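Local coordinates for protein pectate lyase (Bacillus, PDB 3VMV) that probably cleaves polygalacturonate by the lyase reaction, as a secreted, beta-helical member of polysaccharide lyase family 1 from an alkaliphilic Bacillus, at residues 27-30 and 31-35; 34-37 and 38-42. One frame throughout, in Å; residues are numbered along the deposited sequence.

Interaction 1 of 2, residues 27-30 and 31-35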
loop_
_atom_site.group_PDB
_atom_site.type_symbol
_atom_site.label_atom_id
_atom_site.label_comp_id
_atom_site.label_asym_id
_atom_site.label_seq_id
_atom_site.Cartn_x
_atom_site.Cartn_y
_atom_site.Cartn_z
ATOM N N THR A 27 -5.486 -17.788 13.808
ATOM C CA THR A 27 -6.347 -18.210 12.683
ATOM C C THR A 27 -7.230 -17.039 12.274
ATOM O O THR A 27 -7.459 -16.099 13.062
ATOM C CB THR A 27 -7.295 -19.382 13.069
ATOM O OG1 THR A 27 -8.244 -18.911 14.048
ATOM C CG2 THR A 27 -6.499 -20.606 13.608
ATOM N N GLY A 28 -7.744 -17.080 11.045
ATOM C CA GLY A 28 -8.627 -16.024 10.593
ATOM C C GLY A 28 -9.914 -16.006 11.393
ATOM O O GLY A 28 -10.486 -14.936 11.625
ATOM N N ALA A 29 -10.366 -17.178 11.814
ATOM C CA ALA A 29 -11.554 -17.240 12.669
ATOM C C ALA A 29 -11.355 -16.444 13.957
ATOM O O ALA A 29 -12.236 -15.686 14.351
ATOM C CB ALA A 29 -11.964 -18.670 12.935
ATOM N N GLN A 30 -10.181 -16.556 14.581
ATOM C CA GLN A 30 -9.948 -15.769 15.793
ATOM C C GLN A 30 -9.930 -14.290 15.475
ATOM O O GLN A 30 -10.533 -13.498 16.178
ATOM C CB GLN A 30 -8.637 -16.157 16.469
ATOM C CG GLN A 30 -8.711 -17.488 17.177
ATOM C CD GLN A 30 -7.482 -17.740 18.008
ATOM O OE1 GLN A 30 -6.385 -17.617 17.505
ATOM N NE2 GLN A 30 -7.658 -18.100 19.277
ATOM N N ILE A 31 -9.233 -13.904 14.406
ATOM C CA ILE A 31 -9.187 -12.496 14.053
ATOM C C ILE A 31 -10.583 -11.951 13.754
ATOM O O ILE A 31 -10.972 -10.896 14.265
ATOM C CB ILE A 31 -8.280 -12.238 12.815
ATOM C CG1 ILE A 31 -6.842 -12.655 13.148
ATOM C CG2 ILE A 31 -8.286 -10.780 12.465
ATOM C CD1 ILE A 31 -5.900 -12.537 11.943
ATOM N N GLN A 32 -11.328 -12.656 12.906
ATOM C CA GLN A 32 -12.657 -12.157 12.522
ATOM C C GLN A 32 -13.597 -12.073 13.744
ATOM O O GLN A 32 -14.369 -11.107 13.895
ATOM C CB GLN A 32 -13.273 -13.028 11.416
ATOM C CG GLN A 32 -14.468 -12.350 10.715
ATOM C CD GLN A 32 -13.986 -11.127 9.968
ATOM O OE1 GLN A 32 -13.236 -11.263 9.016
ATOM N NE2 GLN A 32 -14.409 -9.938 10.395
ATOM N N GLN A 33 -13.530 -13.075 14.621
ATOM C CA GLN A 33 -14.364 -13.040 15.825
ATOM C C GLN A 33 -14.000 -11.908 16.738
ATOM O O GLN A 33 -14.885 -11.282 17.334
ATOM C CB GLN A 33 -14.248 -14.348 16.568
ATOM C CG GLN A 33 -14.963 -15.404 15.854
ATOM C CD GLN A 33 -14.701 -16.759 16.462
ATOM O OE1 GLN A 33 -14.242 -16.864 17.607
ATOM N NE2 GLN A 33 -14.968 -17.804 15.692
ATOM N N LEU A 34 -12.698 -11.644 16.897
ATOM C CA LEU A 34 -12.307 -10.527 17.732
ATOM C C LEU A 34 -12.903 -9.212 17.213
ATOM O O LEU A 34 -13.436 -8.406 17.988
ATOM C CB LEU A 34 -10.793 -10.406 17.786
ATOM C CG LEU A 34 -10.078 -11.516 18.557
ATOM C CD1 LEU A 34 -8.619 -11.334 18.345
ATOM C CD2 LEU A 34 -10.441 -11.433 20.045
ATOM N N ILE A 35 -12.827 -9.017 15.904
ATOM C CA ILE A 35 -13.350 -7.812 15.285
ATOM C C ILE A 35 -14.860 -7.721 15.477
ATOM O O ILE A 35 -15.371 -6.683 15.882
ATOM C CB ILE A 35 -13.012 -7.797 13.786
ATOM C CG1 ILE A 35 -11.494 -7.620 13.619
ATOM C CG2 ILE A 35 -13.844 -6.732 13.053
ATOM C CD1 ILE A 35 -10.976 -7.965 12.225
#

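Interaction 2 of 2, residues 34-37 and 38-42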
loop_
_atom_site.group_PDB
_atom_site.type_symbol
_atom_site.label_atom_id
_atom_site.label_comp_id
_atom_site.label_asym_id
_atom_site.label_seq_id
_atom_site.Cartn_x
_atom_site.Cartn_y
_atom_site.Cartn_z
ATOM N N LEU A 34 -12.698 -11.644 16.897
ATOM C CA LEU A 34 -12.307 -10.527 17.732
ATOM C C LEU A 34 -12.903 -9.212 17.213
ATOM O O LEU A 34 -13.436 -8.406 17.988
ATOM C CB LEU A 34 -10.793 -10.406 17.786
ATOM C CG LEU A 34 -10.078 -11.516 18.557
ATOM C CD1 LEU A 34 -8.619 -11.334 18.345
ATOM C CD2 LEU A 34 -10.441 -11.433 20.045
ATOM N N ILE A 35 -12.827 -9.017 15.904
ATOM C CA ILE A 35 -13.350 -7.812 15.285
ATOM C C ILE A 35 -14.860 -7.721 15.477
ATOM O O ILE A 35 -15.371 -6.683 15.882
ATOM C CB ILE A 35 -13.012 -7.797 13.786
ATOM C CG1 ILE A 35 -11.494 -7.620 13.619
ATOM C CG2 ILE A 35 -13.844 -6.732 13.053
ATOM C CD1 ILE A 35 -10.976 -7.965 12.225
ATOM N N ASP A 36 -15.568 -8.809 15.176
ATOM C CA ASP A 36 -17.035 -8.781 15.189
ATOM C C ASP A 36 -17.558 -8.707 16.622
ATOM O O ASP A 36 -18.505 -7.963 16.899
ATOM C CB ASP A 36 -17.603 -10.013 14.487
ATOM C CG ASP A 36 -17.274 -10.050 12.978
ATOM O OD1 ASP A 36 -16.699 -9.078 12.420
ATOM O OD2 ASP A 36 -17.603 -11.071 12.349
ATOM N N ASN A 37 -16.936 -9.457 17.530
ATOM C CA ASN A 37 -17.354 -9.422 18.920
ATOM C C ASN A 37 -17.183 -8.015 19.481
ATOM O O ASN A 37 -18.054 -7.512 20.201
ATOM C CB ASN A 37 -16.545 -10.410 19.754
ATOM C CG ASN A 37 -16.947 -11.853 19.514
ATOM O OD1 ASN A 37 -17.971 -12.140 18.909
ATOM N ND2 ASN A 37 -16.137 -12.775 20.031
ATOM N N ARG A 38 -16.067 -7.370 19.165
ATOM C CA ARG A 38 -15.892 -6.010 19.646
ATOM C C ARG A 38 -16.957 -5.088 19.062
ATOM O O ARG A 38 -17.514 -4.233 19.750
ATOM C CB ARG A 38 -14.487 -5.470 19.360
ATOM C CG ARG A 38 -14.293 -4.086 19.985
ATOM C CD ARG A 38 -12.968 -3.463 19.576
ATOM N NE ARG A 38 -13.022 -3.099 18.152
ATOM C CZ ARG A 38 -12.349 -2.121 17.586
ATOM N NH1 ARG A 38 -11.467 -1.408 18.291
ATOM N NH2 ARG A 38 -12.550 -1.885 16.288
ATOM N N SER A 39 -17.242 -5.265 17.774
ATOM C CA SER A 39 -18.186 -4.393 17.089
ATOM C C SER A 39 -19.581 -4.479 17.732
ATOM O O SER A 39 -20.301 -3.493 17.772
ATOM C CB SER A 39 -18.212 -4.731 15.596
ATOM O OG SER A 39 -19.007 -3.794 14.866
ATOM N N ARG A 40 -19.920 -5.642 18.276
ATOM C CA ARG A 40 -21.240 -5.881 18.862
ATOM C C ARG A 40 -21.275 -5.523 20.354
ATOM O O ARG A 40 -22.328 -5.589 20.972
ATOM C CB ARG A 40 -21.619 -7.352 18.692
ATOM C CG ARG A 40 -21.973 -7.720 17.267
ATOM C CD ARG A 40 -22.436 -9.169 17.185
ATOM N NE ARG A 40 -22.304 -9.693 15.823
ATOM C CZ ARG A 40 -21.410 -10.616 15.471
ATOM N NH1 ARG A 40 -20.586 -11.131 16.382
ATOM N NH2 ARG A 40 -21.350 -11.036 14.215
ATOM N N SER A 41 -20.118 -5.178 20.929
ATOM C CA SER A 41 -19.998 -4.916 22.369
ATOM C C SER A 41 -20.518 -3.534 22.768
ATOM O O SER A 41 -20.881 -2.724 21.895
ATOM C CB SER A 41 -18.530 -5.029 22.775
ATOM O OG SER A 41 -17.832 -3.848 22.431
ATOM N N ASN A 42 -20.500 -3.256 24.076
ATOM C CA ASN A 42 -20.927 -1.940 24.561
ATOM C C ASN A 42 -19.890 -0.859 24.288
ATOM O O ASN A 42 -20.131 0.323 24.535
ATOM C CB ASN A 42 -21.242 -1.967 26.062
ATOM C CG ASN A 42 -22.477 -2.772 26.384
ATOM O OD1 ASN A 42 -23.476 -2.715 25.668
ATOM N ND2 ASN A 42 -22.418 -3.527 27.471
HETATM O O HOH W 1 -14.664 -3.888 15.965
#

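Interaction 1 of 2, residues 27-30 and 31-35
Q33 folds back over the carbonyl of A29, one turn earlier in the helix. Its CG sits beside the backbone N (chi1 -73°), which swings the chain toward the N-terminal end of the helix: CG comes within 3.1 Å of A29 O, and the amide end runs on until NE2 lies 4.2 Å from A29 CB. NE2 meets only a methyl carbon there, a van der Waals approach; the polar link of the two residues is the backbone bond from Q33 N to A29 O, 2.9 Å. L34 repeats the pattern one residue on, its CG 3.1 Å from Q30 O, and I31 leans the same way, with CG1 3.5 Å from T27 O. Q32 departs from it. With CG anti to the backbone N (chi1 -164°), its chain leads away from 27-30, and its amide bonds to D67 N through OE1 and to D36 OD1 through NE2.

T27 is the N-cap: its OG1 accepts from Q30 N at 3.1 Å (N-H...O 159°). Separately, Q30 OE1 accepts from S26 N, just before the helix. N60 OD1 takes the N-H of G28.

Helix 28-40 follows strand 21-25 at one end of the parallel beta-helix; I31 packs on A25, V52 and I66, L34 on E23 and I50, and I35 on V68.

Interaction 2 of 2, residues 34-37 and 38-42
R40 reaches back along the helix beside D36, and the two side chains point the same way. The R40 chain is extended from CG to NE and passes D36 O, with CG 3.5 Å away; beyond it, NH1 comes to 3.7 Å from D36 CB. The D36 carboxylate stands 75° from the guanidinium plane, with OD2 4.2 Å from NH2 and well out of that plane, so the charges are near but no N-H is aimed at the oxygen. N37 OD1 lies at the guanidinium edge, 3.8 Å from NH1.

On another side of the helix, a water bridges the turn: it donates to I35 O and accepts from R38 NE at 2.8 Å, in the guanidinium plane. R38, bent at chi3 (70°), is held further by E46 O on NH1 and K79 O on NH2. S39 OG bonds to H71 ND1. At the C-terminal end, S41 OG donates to R38 O at 2.7 Å, on a lone pair, and S41 N shares that acceptor.

Chemically, the D36-R40 pair, at the more exposed side of the helix, probably offers a modest electrostatic attraction without a directional bond, whereas buried R38 is fixed by backbone carbonyls and water, with no carboxylate among these partners.

Interactions 1 and 2 are successive parts of helix 28-40, their centres about 11 Å apart and sharing L34 and I35. Each has a buried side and an exposed one. The strand-facing side of 27-35 is aliphatic (I31, L34, I35), resting on strands 21-25, 48-52 and 66-68, with the buried Q32 amide bonded beside it; in 34-42, I35 and a bonded arginine lie against strands 48-52 and 78-85, while S39 faces the loop at N70 and H71. Outward, neutral glutamines give way to D36, N37 and R40. The ends differ as well: side-chain acceptors take early amide N-H groups in interaction 1, whereas a serine hydroxyl donates to a late carbonyl in interaction 2. The Q32-D36 bond spans both.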